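Local coordinates for hydrazine synthase subunit alpha (Candidatus Kuenenia stuttgartiensis, PDB 5C2V), which forms part of the hydrazine synthase complex, a multiheme enzyme in which this subunit condenses hydroxylamine with ammonia to give hydrazine, at residues His426-Trp431 against Glu634-Asp639; Gly331-Leu336 against Lys367-Asp372; His485-Glu490 against Val708-Ala713. One frame throughout, in Å; residues are numbered along the deposited sequence.

Contact 1 (His426-Trp431 against Glu634-Asp639); sequences HSWGTW and EGLTLD
His426 and Trp428, where the chain enters strand 428-433 of a mixed three-stranded sheet, meet Leu636 and Leu638 of the cytochrome c region, in the loop that precedes helix 646-657; the same strand carries Trp431 of a heme c pocket. The contact is chiefly apolar. Leu636 sends its two methyls to the start of the strand: CD1 lies 3.9 Å from Trp428 CD1, and CD2 lies 4.1 Å from Trp428 CB. Leu638 reaches the histidine ring instead, with its CD1 3.7 Å from His426 CD2 and nearly as close to NE2. Leu522 of the neighbouring strand 517-522 touches both His426 and Leu636, and Phe592 meets the Trp428 indole edge-to-face, which sets the Leu636 branches in a wider hydrophobic cluster.

Polar groups take part through backbone carbonyls. Leu636 O lies 3.2 Å from His426 CB, while His426 O lies in the plane of the Trp428 ring at its edge. The imidazole hangs with CG anti to the backbone N (chi1 -160°), and its rotation is steadied from within the segment: His426 ND1 donates to Ser427 O at 2.9 Å, almost straight at 178°, the acceptor lying in the ring plane and offering a lone pair.

Contact 2 (Gly331-Leu336 against Lys367-Asp372); sequences GKDGGL and KCAAGD
The carboxylate of Asp333 is held at both oxygens while it faces Ala369: OD1 accepts from the backbone N of Gly335, OD2 is hydrogen-bonded to Tyr337 OH, and OD2 also lies 3.4 Å from Ala369 CB. The setting is the entry to a blade of the six-bladed beta-propeller. Segment 331-336 is the loop that leaves strand 327-328 of the preceding sheet and enters strand 336-342, the first strand of the next; segment 367-372 carries strand 369-373, at the other edge of that same four-stranded antiparallel sheet.

The bond from Gly335 N to Asp333 OD1 (2.6 Å, 152° at the hydrogen) closes an Asx turn. The N-H comes almost head-on to the oxygen, in line with CG-OD1. With CG placed between the backbone N and the carbonyl carbon (chi1 51°), the side chain can fold back over its own loop for OD1 while OD2 is presented to the strand. Tyr337 OH has a second, weak hydrogen bond with Ala370 N, and the phenol thereby links the carboxylate to strand 369-373. Tyr352 of strand 348-353 touches both Asp333 and Ala370.

On the strand side, Cys368 and Ala369 both face Asn364 in a G1 beta bulge, with Cys368 in the left-handed backbone region (phi 51°). No hydrogen bond joins the two segments directly, and their nearest CA atoms, of Asp333 and Ala369, stay 7.4 Å apart. Beside the loop, Leu336 packs on Trp308 of the second subunit, another copy of this protein. On the solvent side the Lys332 chain reaches over toward the bulge, bringing its NZ to 4.4 Å from Cys368 CB.

Contact 3 (His485-Glu490 against Val708-Ala713); sequences HLLGGE and VNPSAA
Leu487 pushes one methyl, CD1, toward a turn built around Pro710. Its CG stands anti to the carbonyl carbon, beside the backbone N (chi1 -50°), and CD1 then continues the chain fully extended (chi2 -176°), which carries this branch across to the turn. CD1 is 3.7 Å from Pro710 CD and 3.8 Å from Pro710 CG, meeting the ring at the side remote from its CA. The same methyl lies 3.6 Å from Val708 O, which places it against both a proline ring and a backbone carbonyl. The leucine branch and the ring pass at a slant, and no hydrogen bond crosses the contact.

Pro710 has the C-gamma exo pucker; Thr498 and Phe500 also touch the ring. Val708 also points toward the leucine, but its CG1 stops 4.8 Å from Leu487 CD1; the valine side chain sits about 9 Å from a bound heme c.

Around the proline the chain reverses, tied by Ala712 N to Asn709 O at 3.0 Å. Ser711, at positive phi, is hydrogen-bonded through OG with Thr541 OG1, and Ala713 packs on helix 751-762. All three touching residues are buried. Here a loop of the middle domain meets the cytochrome c region through one leucine methyl, with Pro710 and Ser711 as the two central residues of a type II beta turn.

How the contacts relate
Contact 3 is buried, contact 1 only partly so, and contact 2 lies at the surface. Contact 2 joins the loop between two propeller blades to the outer strand of the second, and its polar groups are tied within its own loop and to a tyrosine. Contacts 1 and 3 each bring residues more than 200 positions apart against the cytochrome c region, by leucine methyls and backbone carbonyls; along the chain their segments alternate. They do not touch, their centres being 30 Å apart. Contact 2 sits 52 Å from contact 1, centre to centre, on the opposite side of the chain's middle. None has a hydrogen bond between its two segments.

Contact 1 (His426-Trp431 against Glu634-Asp639)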
ATOM      1  N   HIS D 426      -5.033 -41.482 -10.455  1.00 50.32           N
ATOM      2  CA  HIS D 426      -4.972 -40.605  -9.294  1.00 48.70           C
ATOM      3  C   HIS D 426      -6.382 -40.284  -8.809  1.00 48.68           C
ATOM      4  O   HIS D 426      -7.336 -40.340  -9.584  1.00 55.58           O
ATOM      5  CB  HIS D 426      -4.218 -39.316  -9.639  1.00 57.94           C
ATOM      6  CG  HIS D 426      -3.697 -38.576  -8.448  1.00 57.41           C
ATOM      7  ND1 HIS D 426      -4.502 -37.817  -7.627  1.00 56.11           N
ATOM      8  CD2 HIS D 426      -2.442 -38.467  -7.945  1.00 42.09           C
ATOM      9  CE1 HIS D 426      -3.770 -37.280  -6.666  1.00 49.18           C
ATOM     10  NE2 HIS D 426      -2.516 -37.660  -6.839  1.00 51.50           N
ATOM     11  N   SER D 427      -6.511 -39.960  -7.527  1.00 37.92           N
ATOM     12  CA  SER D 427      -7.791 -39.526  -6.980  1.00 56.31           C
ATOM     13  C   SER D 427      -8.218 -38.226  -7.651  1.00 69.88           C
ATOM     14  O   SER D 427      -7.377 -37.392  -7.985  1.00 67.69           O
ATOM     15  CB  SER D 427      -7.698 -39.344  -5.463  1.00 62.83           C
ATOM     16  OG  SER D 427      -6.672 -38.428  -5.122  1.00 52.70           O
ATOM     17  N   TRP D 428      -9.519 -38.054  -7.860  1.00 73.89           N
ATOM     18  CA  TRP D 428     -10.004 -36.867  -8.556  1.00 57.06           C
ATOM     19  C   TRP D 428     -11.292 -36.298  -7.964  1.00 61.84           C
ATOM     20  O   TRP D 428     -11.973 -36.951  -7.172  1.00 70.27           O
ATOM     21  CB  TRP D 428     -10.196 -37.177 -10.046  1.00 58.82           C
ATOM     22  CG  TRP D 428     -11.135 -38.305 -10.340  1.00 79.13           C
ATOM     23  CD1 TRP D 428     -10.863 -39.640 -10.263  1.00 64.18           C
ATOM     24  CD2 TRP D 428     -12.491 -38.196 -10.789  1.00 69.52           C
ATOM     25  NE1 TRP D 428     -11.971 -40.368 -10.623  1.00 58.71           N
ATOM     26  CE2 TRP D 428     -12.983 -39.506 -10.950  1.00 59.22           C
ATOM     27  CE3 TRP D 428     -13.338 -37.118 -11.063  1.00 59.48           C
ATOM     28  CZ2 TRP D 428     -14.284 -39.767 -11.374  1.00 71.00           C
ATOM     29  CZ3 TRP D 428     -14.630 -37.379 -11.483  1.00 61.70           C
ATOM     30  CH2 TRP D 428     -15.090 -38.693 -11.634  1.00 74.55           C
ATOM     31  N   GLY D 429     -11.615 -35.072  -8.365  1.00 75.69           N
ATOM     32  CA  GLY D 429     -12.763 -34.349  -7.845  1.00 54.63           C
ATOM     33  C   GLY D 429     -13.216 -33.298  -8.842  1.00 49.71           C
ATOM     34  O   GLY D 429     -12.729 -33.272  -9.967  1.00 54.33           O
ATOM     35  N   THR D 430     -14.153 -32.440  -8.448  1.00 45.94           N
ATOM     36  CA  THR D 430     -14.701 -31.456  -9.380  1.00 51.00           C
ATOM     37  C   THR D 430     -14.798 -30.035  -8.821  1.00 49.04           C
ATOM     38  O   THR D 430     -14.773 -29.818  -7.607  1.00 46.63           O
ATOM     39  CB  THR D 430     -16.111 -31.867  -9.859  1.00 60.76           C
ATOM     40  OG1 THR D 430     -16.964 -32.065  -8.725  1.00 46.39           O
ATOM     41  CG2 THR D 430     -16.055 -33.150 -10.675  1.00 33.80           C
ATOM     42  N   TRP D 431     -14.913 -29.058  -9.715  1.00 53.89           N
ATOM     43  CA  TRP D 431     -15.254 -27.710  -9.275  1.00 48.48           C
ATOM     44  C   TRP D 431     -16.025 -26.949 -10.346  1.00 46.83           C
ATOM     45  O   TRP D 431     -15.874 -27.204 -11.544  1.00 40.84           O
ATOM     46  CB  TRP D 431     -14.001 -26.930  -8.852  1.00 53.43           C
ATOM     47  CG  TRP D 431     -13.055 -26.575  -9.957  1.00 60.74           C
ATOM     48  CD1 TRP D 431     -11.940 -27.264 -10.333  1.00 66.43           C
ATOM     49  CD2 TRP D 431     -13.124 -25.426 -10.812  1.00 58.75           C
ATOM     50  NE1 TRP D 431     -11.316 -26.622 -11.376  1.00 62.49           N
ATOM     51  CE2 TRP D 431     -12.025 -25.492 -11.690  1.00 52.07           C
ATOM     52  CE3 TRP D 431     -14.013 -24.352 -10.924  1.00 55.41           C
ATOM     53  CZ2 TRP D 431     -11.790 -24.526 -12.666  1.00 63.75           C
ATOM     54  CZ3 TRP D 431     -13.778 -23.394 -11.895  1.00 60.61           C
ATOM     55  CH2 TRP D 431     -12.676 -23.487 -12.752  1.00 56.93           C
ATOM     56  N   GLU D 634      -8.591 -37.867 -18.381  1.00 72.10           N
ATOM     57  CA  GLU D 634      -7.401 -37.148 -18.825  1.00 69.74           C
ATOM     58  C   GLU D 634      -6.741 -36.345 -17.707  1.00 60.25           C
ATOM     59  O   GLU D 634      -7.416 -35.707 -16.900  1.00 71.82           O
ATOM     60  CB  GLU D 634      -7.751 -36.217 -19.990  1.00 70.10           C
ATOM     61  CG  GLU D 634      -6.569 -35.422 -20.527  1.00 72.46           C
ATOM     62  CD  GLU D 634      -6.870 -34.736 -21.845  1.00 61.92           C
ATOM     63  OE1 GLU D 634      -5.913 -34.423 -22.582  1.00 43.76           O
ATOM     64  OE2 GLU D 634      -8.062 -34.509 -22.142  1.00 67.15           O
ATOM     65  N   GLY D 635      -5.412 -36.391 -17.667  1.00 61.29           N
ATOM     66  CA  GLY D 635      -4.638 -35.552 -16.772  1.00 53.52           C
ATOM     67  C   GLY D 635      -4.523 -36.057 -15.348  1.00 50.79           C
ATOM     68  O   GLY D 635      -4.310 -35.269 -14.426  1.00 64.93           O
ATOM     69  N   LEU D 636      -4.677 -37.363 -15.155  1.00 53.40           N
ATOM     70  CA  LEU D 636      -4.533 -37.941 -13.824  1.00 63.55           C
ATOM     71  C   LEU D 636      -3.153 -38.549 -13.574  1.00 57.72           C
ATOM     72  O   LEU D 636      -2.867 -39.010 -12.471  1.00 62.15           O
ATOM     73  CB  LEU D 636      -5.613 -38.997 -13.581  1.00 62.31           C
ATOM     74  CG  LEU D 636      -7.049 -38.472 -13.539  1.00 71.87           C
ATOM     75  CD1 LEU D 636      -7.986 -39.511 -12.940  1.00 59.47           C
ATOM     76  CD2 LEU D 636      -7.124 -37.164 -12.764  1.00 53.25           C
ATOM     77  N   THR D 637      -2.295 -38.546 -14.588  1.00 47.02           N
ATOM     78  CA  THR D 637      -0.956 -39.101 -14.421  1.00 53.83           C
ATOM     79  C   THR D 637       0.043 -37.998 -14.083  1.00 59.58           C
ATOM     80  O   THR D 637       0.351 -37.149 -14.920  1.00 48.94           O
ATOM     81  CB  THR D 637      -0.491 -39.850 -15.682  1.00 73.41           C
ATOM     82  OG1 THR D 637      -1.547 -40.694 -16.158  1.00 62.85           O
ATOM     83  CG2 THR D 637       0.733 -40.700 -15.375  1.00 67.05           C
ATOM     84  N   LEU D 638       0.549 -38.021 -12.853  1.00 41.67           N
ATOM     85  CA  LEU D 638       1.469 -36.994 -12.372  1.00 44.64           C
ATOM     86  C   LEU D 638       2.785 -37.019 -13.141  1.00 52.95           C
ATOM     87  O   LEU D 638       3.432 -35.987 -13.318  1.00 77.77           O
ATOM     88  CB  LEU D 638       1.737 -37.172 -10.877  1.00 37.15           C
ATOM     89  CG  LEU D 638       0.560 -36.919  -9.933  1.00 50.56           C
ATOM     90  CD1 LEU D 638       0.973 -37.152  -8.488  1.00 51.34           C
ATOM     91  CD2 LEU D 638       0.020 -35.511 -10.119  1.00 45.85           C
ATOM     92  N   ASP D 639       3.170 -38.209 -13.586  1.00 73.01           N
ATOM     93  CA  ASP D 639       4.384 -38.395 -14.369  1.00 66.69           C
ATOM     94  C   ASP D 639       4.333 -37.569 -15.651  1.00 66.46           C
ATOM     95  O   ASP D 639       5.321 -36.953 -16.051  1.00 76.99           O
ATOM     96  CB  ASP D 639       4.569 -39.883 -14.696  1.00 74.86           C
ATOM     97  CG  ASP D 639       5.991 -40.231 -15.098  1.00 99.85           C
ATOM     98  OD1 ASP D 639       6.665 -39.397 -15.738  1.00103.58           O
ATOM     99  OD2 ASP D 639       6.436 -41.351 -14.774  1.00111.71           O
TER

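Contact 2 (Gly331-Leu336 against Lys367-Asp372)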
ATOM      1  N   GLY D 331      -1.187  -2.739  23.357  1.00 84.49           N
ATOM      2  CA  GLY D 331      -0.158  -1.936  22.720  1.00 70.90           C
ATOM      3  C   GLY D 331       0.227  -0.628  23.384  1.00 76.65           C
ATOM      4  O   GLY D 331       1.215  -0.005  22.997  1.00 93.34           O
ATOM      5  N   LYS D 332      -0.536  -0.207  24.384  1.00 63.77           N
ATOM      6  CA  LYS D 332      -0.284   1.082  25.017  1.00 76.59           C
ATOM      7  C   LYS D 332       0.743   0.998  26.148  1.00 80.83           C
ATOM      8  O   LYS D 332       1.187   2.026  26.663  1.00 89.58           O
ATOM      9  CB  LYS D 332      -1.598   1.675  25.528  1.00 80.25           C
ATOM     10  CG  LYS D 332      -2.346   2.468  24.465  1.00 99.50           C
ATOM     11  CD  LYS D 332      -3.850   2.402  24.656  1.00103.24           C
ATOM     12  CE  LYS D 332      -4.562   2.274  23.317  1.00100.20           C
ATOM     13  NZ  LYS D 332      -5.497   1.118  23.281  1.00 78.60           N
ATOM     14  N   ASP D 333       1.105  -0.220  26.545  1.00 76.97           N
ATOM     15  CA  ASP D 333       2.175  -0.410  27.524  1.00 71.98           C
ATOM     16  C   ASP D 333       3.526  -0.750  26.888  1.00 58.29           C
ATOM     17  O   ASP D 333       4.542  -0.820  27.579  1.00 69.17           O
ATOM     18  CB  ASP D 333       1.790  -1.508  28.518  1.00 79.19           C
ATOM     19  CG  ASP D 333       1.328  -2.782  27.835  1.00 88.32           C
ATOM     20  OD1 ASP D 333       2.090  -3.340  27.016  1.00 79.87           O
ATOM     21  OD2 ASP D 333       0.198  -3.230  28.119  1.00 94.15           O
ATOM     22  N   GLY D 334       3.538  -0.949  25.574  1.00 57.50           N
ATOM     23  CA  GLY D 334       4.756  -1.313  24.870  1.00 56.11           C
ATOM     24  C   GLY D 334       5.224  -2.745  25.084  1.00 66.28           C
ATOM     25  O   GLY D 334       6.288  -3.133  24.601  1.00 61.40           O
ATOM     26  N   GLY D 335       4.430  -3.536  25.801  1.00 76.80           N
ATOM     27  CA  GLY D 335       4.786  -4.917  26.084  1.00 63.54           C
ATOM     28  C   GLY D 335       4.427  -5.869  24.957  1.00 57.07           C
ATOM     29  O   GLY D 335       3.730  -5.493  24.015  1.00 65.03           O
ATOM     30  N   LEU D 336       4.905  -7.106  25.055  1.00 49.79           N
ATOM     31  CA  LEU D 336       4.625  -8.121  24.043  1.00 73.77           C
ATOM     32  C   LEU D 336       3.674  -9.199  24.562  1.00 80.37           C
ATOM     33  O   LEU D 336       3.856  -9.734  25.659  1.00 63.66           O
ATOM     34  CB  LEU D 336       5.925  -8.766  23.554  1.00 65.37           C
ATOM     35  CG  LEU D 336       6.869  -7.875  22.745  1.00 78.04           C
ATOM     36  CD1 LEU D 336       8.082  -8.664  22.274  1.00 63.21           C
ATOM     37  CD2 LEU D 336       6.140  -7.251  21.564  1.00 48.67           C
ATOM     38  N   LYS D 367      -8.789  -2.126  30.988  1.00 84.55           N
ATOM     39  CA  LYS D 367      -7.514  -1.423  30.865  1.00 89.08           C
ATOM     40  C   LYS D 367      -6.845  -1.615  29.505  1.00 75.88           C
ATOM     41  O   LYS D 367      -5.811  -1.004  29.233  1.00 72.17           O
ATOM     42  CB  LYS D 367      -6.557  -1.875  31.968  1.00 84.10           C
ATOM     43  CG  LYS D 367      -6.990  -1.479  33.366  1.00 88.63           C
ATOM     44  CD  LYS D 367      -7.166   0.025  33.474  1.00 91.06           C
ATOM     45  CE  LYS D 367      -7.380   0.450  34.915  1.00 87.83           C
ATOM     46  NZ  LYS D 367      -6.248   0.026  35.784  1.00 94.71           N
ATOM     47  N   CYS D 368      -7.442  -2.453  28.660  1.00 81.94           N
ATOM     48  CA  CYS D 368      -6.854  -2.824  27.371  1.00 77.48           C
ATOM     49  C   CYS D 368      -5.408  -3.300  27.517  1.00 76.21           C
ATOM     50  O   CYS D 368      -4.565  -3.018  26.666  1.00 91.74           O
ATOM     51  CB  CYS D 368      -6.918  -1.651  26.388  1.00 68.51           C
ATOM     52  SG  CYS D 368      -8.588  -1.127  25.942  1.00 80.05           S
ATOM     53  N   ALA D 369      -5.130  -4.021  28.601  1.00 78.89           N
ATOM     54  CA  ALA D 369      -3.781  -4.503  28.878  1.00 79.13           C
ATOM     55  C   ALA D 369      -3.795  -5.656  29.878  1.00 83.69           C
ATOM     56  O   ALA D 369      -4.857  -6.094  30.321  1.00 74.15           O
ATOM     57  CB  ALA D 369      -2.908  -3.369  29.396  1.00 71.00           C
ATOM     58  N   ALA D 370      -2.608  -6.137  30.234  1.00 87.87           N
ATOM     59  CA  ALA D 370      -2.473  -7.264  31.152  1.00 70.01           C
ATOM     60  C   ALA D 370      -2.811  -6.873  32.590  1.00 79.88           C
ATOM     61  O   ALA D 370      -2.499  -5.769  33.035  1.00 74.10           O
ATOM     62  CB  ALA D 370      -1.064  -7.834  31.079  1.00 61.91           C
ATOM     63  N   GLY D 371      -3.458  -7.788  33.302  1.00 90.49           N
ATOM     64  CA  GLY D 371      -3.843  -7.575  34.686  1.00 87.39           C
ATOM     65  C   GLY D 371      -2.935  -8.263  35.689  1.00 97.75           C
ATOM     66  O   GLY D 371      -1.724  -8.366  35.485  1.00 86.20           O
ATOM     67  N   ASP D 372      -3.540  -8.724  36.782  1.00101.45           N
ATOM     68  CA  ASP D 372      -2.833  -9.379  37.882  1.00 82.58           C
ATOM     69  C   ASP D 372      -2.012 -10.588  37.438  1.00 84.87           C
ATOM     70  O   ASP D 372      -2.380 -11.296  36.502  1.00 76.95           O
ATOM     71  CB  ASP D 372      -3.833  -9.817  38.954  1.00 64.43           C
ATOM     72  CG  ASP D 372      -4.815  -8.722  39.319  1.00 91.46           C
ATOM     73  OD1 ASP D 372      -4.508  -7.925  40.231  1.00 92.66           O
ATOM     74  OD2 ASP D 372      -5.895  -8.658  38.694  1.00 97.07           O
TER

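Contact 3 (His485-Glu490 against Val708-Ala713)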
ATOM      1  N   HIS D 485      18.391  -9.256  -9.109  1.00 43.85           N
ATOM      2  CA  HIS D 485      18.456  -8.135 -10.039  1.00 32.64           C
ATOM      3  C   HIS D 485      17.218  -8.092 -10.933  1.00 53.77           C
ATOM      4  O   HIS D 485      16.962  -7.099 -11.613  1.00 49.43           O
ATOM      5  CB  HIS D 485      19.721  -8.226 -10.891  1.00 32.38           C
ATOM      6  CG  HIS D 485      19.844  -9.507 -11.656  1.00 51.25           C
ATOM      7  ND1 HIS D 485      20.151 -10.709 -11.052  1.00 35.49           N
ATOM      8  CD2 HIS D 485      19.703  -9.775 -12.975  1.00 52.25           C
ATOM      9  CE1 HIS D 485      20.193 -11.660 -11.967  1.00 47.07           C
ATOM     10  NE2 HIS D 485      19.924 -11.121 -13.143  1.00 40.50           N
ATOM     11  N   LEU D 486      16.459  -9.184 -10.926  1.00 56.52           N
ATOM     12  CA  LEU D 486      15.239  -9.299 -11.720  1.00 33.38           C
ATOM     13  C   LEU D 486      13.993  -8.977 -10.895  1.00 56.35           C
ATOM     14  O   LEU D 486      14.090  -8.489  -9.767  1.00 47.46           O
ATOM     15  CB  LEU D 486      15.126 -10.700 -12.323  1.00 42.22           C
ATOM     16  CG  LEU D 486      16.312 -11.130 -13.188  1.00 42.17           C
ATOM     17  CD1 LEU D 486      16.156 -12.569 -13.655  1.00 39.22           C
ATOM     18  CD2 LEU D 486      16.470 -10.191 -14.374  1.00 43.04           C
ATOM     19  N   LEU D 487      12.828  -9.249 -11.475  1.00 52.92           N
ATOM     20  CA  LEU D 487      11.539  -8.921 -10.868  1.00 49.25           C
ATOM     21  C   LEU D 487      11.300  -9.593  -9.516  1.00 37.08           C
ATOM     22  O   LEU D 487      10.633  -9.030  -8.647  1.00 36.31           O
ATOM     23  CB  LEU D 487      10.405  -9.302 -11.823  1.00 30.52           C
ATOM     24  CG  LEU D 487      10.548  -8.801 -13.261  1.00 50.49           C
ATOM     25  CD1 LEU D 487       9.324  -9.162 -14.088  1.00 38.60           C
ATOM     26  CD2 LEU D 487      10.786  -7.301 -13.273  1.00 47.57           C
ATOM     27  N   GLY D 488      11.839 -10.796  -9.346  1.00 52.10           N
ATOM     28  CA  GLY D 488      11.580 -11.589  -8.157  1.00 38.96           C
ATOM     29  C   GLY D 488      12.117 -11.012  -6.861  1.00 50.04           C
ATOM     30  O   GLY D 488      11.473 -11.113  -5.817  1.00 51.17           O
ATOM     31  N   GLY D 489      13.297 -10.408  -6.923  1.00 61.48           N
ATOM     32  CA  GLY D 489      13.937  -9.875  -5.735  1.00 45.06           C
ATOM     33  C   GLY D 489      14.553 -10.974  -4.890  1.00 43.95           C
ATOM     34  O   GLY D 489      15.091 -11.945  -5.420  1.00 37.25           O
ATOM     35  N   GLU D 490      14.466 -10.826  -3.572  1.00 36.16           N
ATOM     36  CA  GLU D 490      15.037 -11.806  -2.652  1.00 44.47           C
ATOM     37  C   GLU D 490      14.225 -13.100  -2.630  1.00 54.55           C
ATOM     38  O   GLU D 490      14.675 -14.113  -2.097  1.00 60.32           O
ATOM     39  CB  GLU D 490      15.133 -11.227  -1.239  1.00 48.02           C
ATOM     40  CG  GLU D 490      13.797 -10.826  -0.631  1.00 75.46           C
ATOM     41  CD  GLU D 490      13.930 -10.347   0.802  1.00 90.44           C
ATOM     42  OE1 GLU D 490      14.997 -10.577   1.411  1.00 84.73           O
ATOM     43  OE2 GLU D 490      12.970  -9.738   1.321  1.00 97.15           O
ATOM     44  N   VAL D 708       8.213  -8.287 -19.747  1.00 50.60           N
ATOM     45  CA  VAL D 708       7.468  -9.414 -19.179  1.00 34.32           C
ATOM     46  C   VAL D 708       6.697  -9.079 -17.905  1.00 40.03           C
ATOM     47  O   VAL D 708       7.258  -8.552 -16.944  1.00 42.41           O
ATOM     48  CB  VAL D 708       8.413 -10.609 -18.881  1.00 42.53           C
ATOM     49  CG1 VAL D 708       7.751 -11.605 -17.939  1.00 38.87           C
ATOM     50  CG2 VAL D 708       8.836 -11.299 -20.173  1.00 32.46           C
ATOM     51  N   ASN D 709       5.406  -9.398 -17.908  1.00 38.47           N
ATOM     52  CA  ASN D 709       4.590  -9.317 -16.704  1.00 50.21           C
ATOM     53  C   ASN D 709       4.186 -10.714 -16.244  1.00 53.78           C
ATOM     54  O   ASN D 709       3.349 -11.357 -16.867  1.00 57.51           O
ATOM     55  CB  ASN D 709       3.348  -8.456 -16.953  1.00 56.43           C
ATOM     56  CG  ASN D 709       3.686  -6.999 -17.206  1.00 44.74           C
ATOM     57  OD1 ASN D 709       3.464  -6.141 -16.352  1.00 58.28           O
ATOM     58  ND2 ASN D 709       4.229  -6.712 -18.383  1.00 52.32           N
ATOM     59  N   PRO D 710       4.791 -11.195 -15.149  1.00 56.27           N
ATOM     60  CA  PRO D 710       4.502 -12.541 -14.643  1.00 46.06           C
ATOM     61  C   PRO D 710       3.029 -12.750 -14.289  1.00 49.41           C
ATOM     62  O   PRO D 710       2.413 -11.923 -13.616  1.00 44.35           O
ATOM     63  CB  PRO D 710       5.389 -12.639 -13.400  1.00 46.91           C
ATOM     64  CG  PRO D 710       6.533 -11.733 -13.707  1.00 50.71           C
ATOM     65  CD  PRO D 710       5.920 -10.573 -14.440  1.00 56.51           C
ATOM     66  N   SER D 711       2.490 -13.862 -14.781  1.00 55.14           N
ATOM     67  CA  SER D 711       1.087 -14.249 -14.636  1.00 45.07           C
ATOM     68  C   SER D 711       0.107 -13.241 -15.235  1.00 46.76           C
ATOM     69  O   SER D 711      -1.082 -13.262 -14.916  1.00 48.24           O
ATOM     70  CB  SER D 711       0.749 -14.476 -13.159  1.00 48.25           C
ATOM     71  OG  SER D 711      -0.632 -14.753 -12.987  1.00 55.46           O
ATOM     72  N   ALA D 712       0.602 -12.361 -16.099  1.00 56.54           N
ATOM     73  CA  ALA D 712      -0.238 -11.735 -17.110  1.00 47.70           C
ATOM     74  C   ALA D 712       0.537 -11.643 -18.420  1.00 48.18           C
ATOM     75  O   ALA D 712       1.451 -10.832 -18.546  1.00 56.68           O
ATOM     76  CB  ALA D 712      -0.700 -10.358 -16.656  1.00 39.29           C
ATOM     77  N   ALA D 713       0.140 -12.424 -19.416  1.00 59.05           N
ATOM     78  CA  ALA D 713       0.796 -12.353 -20.715  1.00 45.03           C
ATOM     79  C   ALA D 713       0.215 -11.188 -21.493  1.00 46.10           C
ATOM     80  O   ALA D 713       0.894 -10.540 -22.284  1.00 43.62           O
ATOM     81  CB  ALA D 713       0.626 -13.653 -21.478  1.00 50.26           C
TER